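Local coordinates for uncharacterized peroxidase-related protein (Silicibacter sp., PDB 2PFX) that is uncharacterised but, as a peroxidase-related member of the AhpD-like carboxymuconolactone decarboxylase family, probably acts as an oxidoreductase, at residues A117-D120 against A121-V125; E146-S150 against H151-D155. One frame throughout, in Å; residues are numbered along the deposited sequence. Where two conformers were deposited one is given.

Overall arrangement
Both contacts are helix ends in an all-helical chain with no strand, and their centres lie about 13 Å apart on the same side of the chain's centre. Contact 1 comes first, where the loop after helix 104-112 turns into helix 121-136. Contact 2 closes the next helix, 142-150, and leads through a short loop into helix 155-178. One is thus an N-terminal cap and the other a C-terminal one, on consecutive helices. They also touch: Ala121 CB lies 3.6 Å from His151 CE1, and the Phe153 ring reaches Arg122 O through CE2 at 3.4 Å. So packed, the two ends also reach other subunits of the six-chain assembly, through Arg124 and Asp155.

Contact 1. Residues A117-D120 against A121-V125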
loop_
_atom_site.group_PDB
_atom_site.type_symbol
_atom_site.label_atom_id
_atom_site.label_comp_id
_atom_site.label_asym_id
_atom_site.label_seq_id
_atom_site.Cartn_x
_atom_site.Cartn_y
_atom_site.Cartn_z
ATOM N N ALA A 117 14.086 -16.228 10.537
ATOM C CA ALA A 117 15.415 -16.690 10.918
ATOM C C ALA A 117 15.604 -16.606 12.436
ATOM O O ALA A 117 15.238 -15.594 13.035
ATOM C CB ALA A 117 16.479 -15.885 10.196
ATOM N N PRO A 118 16.187 -17.628 13.039
ATOM C CA PRO A 118 16.413 -17.595 14.506
ATOM C C PRO A 118 17.680 -16.837 14.840
ATOM O O PRO A 118 18.731 -17.371 15.198
ATOM C CB PRO A 118 16.552 -19.084 14.835
ATOM C CG PRO A 118 17.230 -19.646 13.623
ATOM C CD PRO A 118 16.690 -18.875 12.461
ATOM N N LEU A 119 17.570 -15.521 14.722
ATOM C CA LEU A 119 18.695 -14.636 14.939
ATOM C C LEU A 119 18.719 -14.145 16.387
ATOM O O LEU A 119 17.677 -14.073 17.036
ATOM C CB LEU A 119 18.562 -13.366 14.081
ATOM C CG LEU A 119 18.552 -13.630 12.575
ATOM C CD1 LEU A 119 18.303 -12.352 11.798
ATOM C CD2 LEU A 119 19.862 -14.274 12.157
ATOM N N ASP A 120 19.918 -13.768 16.818
ATOM C CA ASP A 120 19.945 -13.039 18.084
ATOM C C ASP A 120 19.309 -11.667 17.882
ATOM O O ASP A 120 19.142 -11.184 16.758
ATOM C CB ASP A 120 21.367 -12.982 18.631
ATOM C CG ASP A 120 22.358 -12.174 17.842
ATOM O OD1 ASP A 120 21.955 -11.309 17.043
ATOM O OD2 ASP A 120 23.569 -12.427 18.031
ATOM N N ALA A 121 18.923 -11.031 18.999
ATOM C CA ALA A 121 18.189 -9.783 18.921
ATOM C C ALA A 121 18.967 -8.673 18.220
ATOM O O ALA A 121 18.401 -7.872 17.464
ATOM C CB ALA A 121 17.762 -9.287 20.299
ATOM N N ARG A 122 20.265 -8.642 18.483
ATOM C CA ARG A 122 21.121 -7.650 17.838
ATOM C C ARG A 122 20.962 -7.704 16.313
ATOM O O ARG A 122 20.730 -6.666 15.688
ATOM C CB ARG A 122 22.577 -7.872 18.221
ATOM C CG ARG A 122 23.617 -7.098 17.421
ATOM C CD ARG A 122 24.958 -7.820 17.411
ATOM N NE ARG A 122 25.899 -7.362 16.391
ATOM C CZ ARG A 122 26.647 -6.263 16.492
ATOM N NH1 ARG A 122 26.559 -5.501 17.577
ATOM N NH2 ARG A 122 27.484 -5.914 15.512
ATOM N N GLN A 123 21.070 -8.904 15.755
ATOM C CA GLN A 123 20.985 -8.984 14.298
ATOM C C GLN A 123 19.557 -8.748 13.864
ATOM O O GLN A 123 19.331 -8.145 12.826
ATOM C CB GLN A 123 21.508 -10.345 13.810
ATOM C CG GLN A 123 23.009 -10.421 13.990
ATOM C CD GLN A 123 23.674 -11.642 13.404
ATOM O OE1 GLN A 123 23.050 -12.682 13.220
ATOM N NE2 GLN A 123 24.972 -11.455 13.148
ATOM N N ARG A 124 18.606 -9.231 14.674
ATOM C CA ARG A 124 17.225 -9.033 14.220
ATOM C C ARG A 124 16.863 -7.569 14.214
ATOM O O ARG A 124 16.203 -7.096 13.280
ATOM C CB ARG A 124 16.279 -9.829 15.125
ATOM C CG ARG A 124 14.829 -9.595 14.782
ATOM C CD ARG A 124 14.480 -9.838 13.290
ATOM N NE ARG A 124 13.014 -9.581 13.217
ATOM C CZ ARG A 124 12.073 -10.512 13.223
ATOM N NH1 ARG A 124 12.295 -11.817 13.276
ATOM N NH2 ARG A 124 10.810 -10.093 13.175
ATOM N N VAL A 125 17.233 -6.768 15.222
ATOM C CA VAL A 125 16.807 -5.363 15.180
ATOM C C VAL A 125 17.562 -4.592 14.103
ATOM O O VAL A 125 17.039 -3.645 13.515
ATOM C CB VAL A 125 16.930 -4.682 16.547
ATOM C CG1 VAL A 125 16.072 -5.481 17.546
ATOM C CG2 VAL A 125 18.356 -4.559 17.054
HETATM O O HOH W 1 14.571 -13.073 12.175
HETATM O O HOH W 2 22.222 -14.253 15.130
#
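Asp120 OD1 accepts the backbone N-H of Gln123 at 2.9 Å, met nearly along its C-O direction, with 162° at the hydrogen. The same oxygen lies 3.3 Å from Gln123 CG, with CB also beside it, off the end of the carboxylate; the carboxylate and amide planes are turned 62° apart. With chi1 at 67°, Asp120 CG sits between its own N and carbonyl carbon, and this folds the carboxylate back over the first turn. Asp120 is thus the N-cap of helix 121-136, and its carbonyl O takes Arg124 N at 2.9 Å as the first turn closes. Replaced by alanine, Asp120 would lose OD1, and Gln123 N would probably be left without its side-chain capping acceptor. Leu119 crosses Gln123 at about a right angle, CD2 lying 3.7 Å from OE1, and both side chains touch Met75 of helix 70-84. A water donates to Gln123 OE1 at 2.6 Å and accepts from Asp120 N, while Glu72 takes Gln123 NE2 and pairs with Arg122 NE. Farther back, a second water joins Ala117 O to Arg124 NH1 (2.8 Å from the water), and Glu141 of a third subunit forms a salt bridge with Arg124 NH2.

Contact 2. Residues E146-S150 against H151-D155; sequences EVLRS and HGFND. With ACT (acetate ion), chain C.
Leu148 O receives two backbone donors from the residues that follow the helix, Phe153 N and His151 N, each 3.1 Å from it and on opposite faces of its carbonyl plane. Gly152 N bonds to Arg149 O, rising 70° out of that carbonyl's plane. The pair Phe153 N to Leu148 O and Gly152 N to Arg149 O defines a Schellman motif, with Gly152 at the C-prime position; its positive phi would press a side chain against the preceding carbonyl oxygen.

The charged contacts centre on Arg149, which has two conformers. In one, Arg149 NE gives Glu146 OE1 a bond of 2.6 Å, the oxygen lying 3° from the guanidinium plane though approached from above the carboxylate plane. A bend at chi3 (-86°) turns the guanidinium so that NH1 reaches Asp155 OD1 in a weak salt bridge of 3.3 Å, and NH2 pairs with Glu142. Asp155 OD2 is held by Asp12 N of a fourth subunit.

Among the rings, Phe153 brings CD2 to 4.0 Å from Leu148 CB. His151 lies beside Val147, pointing the same way, with CD2 3.2 Å from Val147 O, and ND1 donates in the ring plane, at 2.9 Å, to an oxygen of an acetate probably from the crystallisation liquor.

In that conformer the three carboxylates probably offset the charge of Arg149, linking the end of helix 142-150 to the start of helix 155-178.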
loop_
_atom_site.group_PDB
_atom_site.type_symbol
_atom_site.label_atom_id
_atom_site.label_comp_id
_atom_site.label_asym_id
_atom_site.label_seq_id
_atom_site.Cartn_x
_atom_site.Cartn_y
_atom_site.Cartn_z
ATOM N N GLU A 146 17.090 4.250 19.186
ATOM C CA GLU A 146 17.416 3.794 20.544
ATOM C C GLU A 146 17.278 2.289 20.652
ATOM O O GLU A 146 17.973 1.635 21.451
ATOM C CB GLU A 146 16.530 4.496 21.574
ATOM C CG GLU A 146 16.997 4.261 23.019
ATOM C CD GLU A 146 18.405 4.740 23.283
ATOM O OE1 GLU A 146 18.806 5.839 22.810
ATOM O OE2 GLU A 146 19.141 3.996 23.978
ATOM N N VAL A 147 16.384 1.720 19.849
ATOM C CA VAL A 147 16.275 0.254 19.859
ATOM C C VAL A 147 17.613 -0.359 19.476
ATOM O O VAL A 147 18.109 -1.322 20.059
ATOM C CB VAL A 147 15.175 -0.276 18.935
ATOM C CG1 VAL A 147 15.289 -1.776 18.755
ATOM C CG2 VAL A 147 13.809 0.103 19.512
ATOM N N LEU A 148 18.247 0.206 18.457
ATOM C CA LEU A 148 19.563 -0.274 18.047
ATOM C C LEU A 148 20.598 -0.129 19.154
ATOM O O LEU A 148 21.409 -1.027 19.392
ATOM C CB LEU A 148 20.042 0.478 16.798
ATOM C CG LEU A 148 19.114 0.320 15.592
ATOM C CD1 LEU A 148 19.631 1.197 14.456
ATOM C CD2 LEU A 148 18.987 -1.131 15.178
ATOM N N ARG A 149 20.587 1.036 19.822
ATOM C CA ARG A 149 21.521 1.206 20.934
ATOM C C ARG A 149 21.245 0.233 22.084
ATOM O O ARG A 149 22.192 -0.189 22.755
ATOM C CB ARG A 149 21.469 2.623 21.489
ATOM C CG ARG A 149 21.852 3.675 20.449
ATOM C CD ARG A 149 22.094 5.058 21.025
ATOM N NE ARG A 149 20.874 5.830 21.160
ATOM C CZ ARG A 149 20.357 6.762 20.398
ATOM N NH1 ARG A 149 20.950 7.168 19.293
ATOM N NH2 ARG A 149 19.204 7.272 20.804
ATOM N N SER A 150 19.980 -0.114 22.271
ATOM C CA SER A 150 19.571 -1.054 23.296
ATOM C C SER A 150 20.061 -2.468 23.068
ATOM O O SER A 150 20.039 -3.384 23.894
ATOM C CB SER A 150 18.029 -1.027 23.337
ATOM O OG SER A 150 17.694 -1.279 24.688
ATOM N N HIS A 151 20.565 -2.713 21.857
ATOM C CA HIS A 151 21.150 -4.005 21.560
ATOM C C HIS A 151 22.619 -3.922 21.142
ATOM O O HIS A 151 23.106 -4.871 20.538
ATOM C CB HIS A 151 20.349 -4.723 20.475
ATOM C CG HIS A 151 18.975 -5.038 20.967
ATOM N ND1 HIS A 151 18.730 -6.153 21.747
ATOM C CD2 HIS A 151 17.805 -4.408 20.797
ATOM C CE1 HIS A 151 17.438 -6.168 22.027
ATOM N NE2 HIS A 151 16.839 -5.121 21.460
ATOM N N GLY A 152 23.290 -2.841 21.520
ATOM C CA GLY A 152 24.721 -2.767 21.509
ATOM C C GLY A 152 25.322 -1.996 20.362
ATOM O O GLY A 152 26.556 -1.906 20.323
ATOM N N PHE A 153 24.500 -1.438 19.464
ATOM C CA PHE A 153 25.049 -0.587 18.409
ATOM C C PHE A 153 25.299 0.833 18.899
ATOM O O PHE A 153 24.436 1.446 19.529
ATOM C CB PHE A 153 24.099 -0.528 17.208
ATOM C CG PHE A 153 23.896 -1.885 16.561
ATOM C CD1 PHE A 153 24.930 -2.467 15.839
ATOM C CD2 PHE A 153 22.703 -2.560 16.681
ATOM C CE1 PHE A 153 24.756 -3.700 15.224
ATOM C CE2 PHE A 153 22.506 -3.773 16.053
ATOM C CZ PHE A 153 23.533 -4.337 15.319
ATOM N N ASN A 154 26.478 1.368 18.598
ATOM C CA ASN A 154 26.717 2.768 18.879
ATOM C C ASN A 154 26.336 3.623 17.659
ATOM O O ASN A 154 25.810 3.139 16.663
ATOM C CB ASN A 154 28.159 2.963 19.306
ATOM C CG ASN A 154 29.193 2.760 18.232
ATOM O OD1 ASN A 154 28.864 2.617 17.058
ATOM N ND2 ASN A 154 30.460 2.746 18.638
ATOM N N ASP A 155 26.590 4.922 17.728
ATOM C CA ASP A 155 26.043 5.806 16.697
ATOM C C ASP A 155 26.807 5.629 15.391
ATOM O O ASP A 155 26.214 5.799 14.326
ATOM C CB ASP A 155 26.075 7.257 17.134
ATOM C CG ASP A 155 24.903 7.653 17.997
ATOM O OD1 ASP A 155 24.104 6.773 18.386
ATOM O OD2 ASP A 155 24.780 8.860 18.287
HETATM C C ACT C . 22.074 -7.162 23.127
HETATM O O ACT C . 21.138 -7.667 22.518
HETATM O OXT ACT C . 21.898 -6.244 23.906
HETATM C CH3 ACT C . 23.454 -7.664 22.900
HETATM O O HOH W 3 25.116 1.425 22.600
#